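Local coordinates for probable porin (Pseudomonas aeruginosa, PDB 4FT6), which probably forms a substrate-conducting channel of the OprD porin family across the outer membrane, at residues F298-E303 against S374-D379. Numbering follows the deposited sequence.
Sequences FTSAGE and SNHAAD
The imidazole of H376 faces S300 and E303 across a loose gap, and their side-chain oxygens approach it without bonding. Carboxylate oxygen OE2 of E303 lies at the ring edge, near its plane, 4.5 Å from CE1 of H376, while S300 OG approaches NE2 of H376 obliquely at 4.5 Å. Over the periphery of one face, rather than its centre, sit S374 OG and the methyl of A377; N375 OD1 lies in plane at another edge, where it accepts a weak hydrogen bond from ND1 of H376. No hydrogen bond crosses between 298-303 and 374-379, so the meeting shows how two loops can approach through polar groups without being tied directly. An extended chi1 (-174°) carries the E303 carboxylate out toward the histidine, where OE1 forms a salt bridge with R296 and OE2 is the oxygen nearer the ring. R296 also touches H376 and makes a weak hydrogen bond to S300 OG; its charge probably offsets any effect of the carboxylate on the imidazole. The same S374 OG accepts from the backbone N of H376 at 2.9 Å, an ST turn, and from N of A377 at 2.8 Å, which gives an ST motif, and is hydrogen-bonded to R343 O. A type II turn, S300 to E303, leads into strand 304-313. The arrangement brings the loops after strands 264-274 and 364-374 side by side in an antiparallel beta-barrel, the fold of OprD-family porins.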
loop_
_atom_site.group_PDB
_atom_site.type_symbol
_atom_site.label_atom_id
_atom_site.label_comp_id
_atom_site.label_asym_id
_atom_site.label_seq_id
_atom_site.Cartn_x
_atom_site.Cartn_y
_atom_site.Cartn_z
ATOM N N PHE A 298 -11.128 -0.449 -8.028
ATOM C CA PHE A 298 -12.242 -1.259 -8.514
ATOM C C PHE A 298 -12.955 -1.992 -7.390
ATOM O O PHE A 298 -13.157 -3.196 -7.460
ATOM C CB PHE A 298 -11.748 -2.234 -9.591
ATOM C CG PHE A 298 -11.218 -1.540 -10.828
ATOM C CD1 PHE A 298 -9.889 -1.136 -10.908
ATOM C CD2 PHE A 298 -12.058 -1.261 -11.902
ATOM C CE1 PHE A 298 -9.408 -0.479 -12.056
ATOM C CE2 PHE A 298 -11.577 -0.611 -13.044
ATOM C CZ PHE A 298 -10.257 -0.218 -13.121
ATOM N N THR A 299 -13.354 -1.251 -6.364
ATOM C CA THR A 299 -13.933 -1.850 -5.163
ATOM C C THR A 299 -15.338 -1.361 -4.838
ATOM O O THR A 299 -15.805 -1.526 -3.701
ATOM C CB THR A 299 -13.053 -1.606 -3.931
ATOM O OG1 THR A 299 -12.960 -0.200 -3.702
ATOM C CG2 THR A 299 -11.666 -2.199 -4.120
ATOM N N SER A 300 -15.998 -0.756 -5.825
ATOM C CA SER A 300 -17.387 -0.337 -5.670
ATOM C C SER A 300 -18.292 -1.551 -5.461
ATOM O O SER A 300 -17.964 -2.659 -5.903
ATOM C CB SER A 300 -17.853 0.417 -6.908
ATOM O OG SER A 300 -17.159 1.632 -7.018
ATOM N N ALA A 301 -19.427 -1.340 -4.798
ATOM C CA ALA A 301 -20.378 -2.420 -4.559
ATOM C C ALA A 301 -20.730 -3.171 -5.852
ATOM O O ALA A 301 -21.143 -2.569 -6.848
ATOM C CB ALA A 301 -21.646 -1.892 -3.873
ATOM N N GLY A 302 -20.539 -4.487 -5.831
ATOM C CA GLY A 302 -20.893 -5.341 -6.955
ATOM C C GLY A 302 -19.915 -5.301 -8.115
ATOM O O GLY A 302 -20.143 -5.958 -9.140
ATOM N N GLU A 303 -18.828 -4.542 -7.982
ATOM C CA GLU A 303 -17.937 -4.380 -9.127
ATOM C C GLU A 303 -17.215 -5.674 -9.468
ATOM O O GLU A 303 -16.495 -6.238 -8.643
ATOM C CB GLU A 303 -16.927 -3.243 -8.956
ATOM C CG GLU A 303 -16.106 -3.005 -10.233
ATOM C CD GLU A 303 -15.675 -1.558 -10.409
ATOM O OE1 GLU A 303 -15.194 -0.963 -9.425
ATOM O OE2 GLU A 303 -15.825 -1.008 -11.526
ATOM N N SER A 374 -14.687 6.249 -17.342
ATOM C CA SER A 374 -15.770 5.647 -16.591
ATOM C C SER A 374 -17.058 6.387 -16.883
ATOM O O SER A 374 -17.021 7.485 -17.424
ATOM C CB SER A 374 -15.441 5.723 -15.095
ATOM O OG SER A 374 -16.567 5.364 -14.313
ATOM N N ASN A 375 -18.192 5.781 -16.545
ATOM C CA ASN A 375 -19.490 6.455 -16.636
ATOM C C ASN A 375 -20.067 6.724 -15.242
ATOM O O ASN A 375 -21.257 7.031 -15.082
ATOM C CB ASN A 375 -20.490 5.678 -17.515
ATOM C CG ASN A 375 -20.819 4.273 -16.980
ATOM O OD1 ASN A 375 -20.405 3.871 -15.884
ATOM N ND2 ASN A 375 -21.588 3.524 -17.766
ATOM N N HIS A 376 -19.210 6.586 -14.235
ATOM C CA HIS A 376 -19.557 6.958 -12.863
ATOM C C HIS A 376 -18.415 7.713 -12.163
ATOM O O HIS A 376 -18.642 8.759 -11.562
ATOM C CB HIS A 376 -20.042 5.746 -12.050
ATOM C CG HIS A 376 -19.016 4.672 -11.871
ATOM N ND1 HIS A 376 -18.662 3.796 -12.871
ATOM C CD2 HIS A 376 -18.292 4.307 -10.777
ATOM C CE1 HIS A 376 -17.750 2.948 -12.416
ATOM N NE2 HIS A 376 -17.512 3.243 -11.153
ATOM N N ALA A 377 -17.192 7.196 -12.268
ATOM C CA ALA A 377 -16.027 7.875 -11.705
ATOM C C ALA A 377 -15.567 9.015 -12.604
ATOM O O ALA A 377 -15.862 9.041 -13.804
ATOM C CB ALA A 377 -14.882 6.899 -11.480
ATOM N N ALA A 378 -14.826 9.948 -12.017
ATOM C CA ALA A 378 -14.274 11.075 -12.762
ATOM C C ALA A 378 -13.161 10.575 -13.674
ATOM O O ALA A 378 -12.248 9.877 -13.220
ATOM C CB ALA A 378 -13.731 12.143 -11.791
ATOM N N ASP A 379 -13.227 10.928 -14.955
ATOM C CA ASP A 379 -12.172 10.533 -15.887
ATOM C C ASP A 379 -10.867 11.289 -15.567
ATOM O O ASP A 379 -10.876 12.520 -15.419
ATOM C CB ASP A 379 -12.601 10.787 -17.342
ATOM C CG ASP A 379 -13.901 10.070 -17.717
ATOM O OD1 ASP A 379 -14.365 9.201 -16.947
ATOM O OD2 ASP A 379 -14.458 10.377 -18.796
#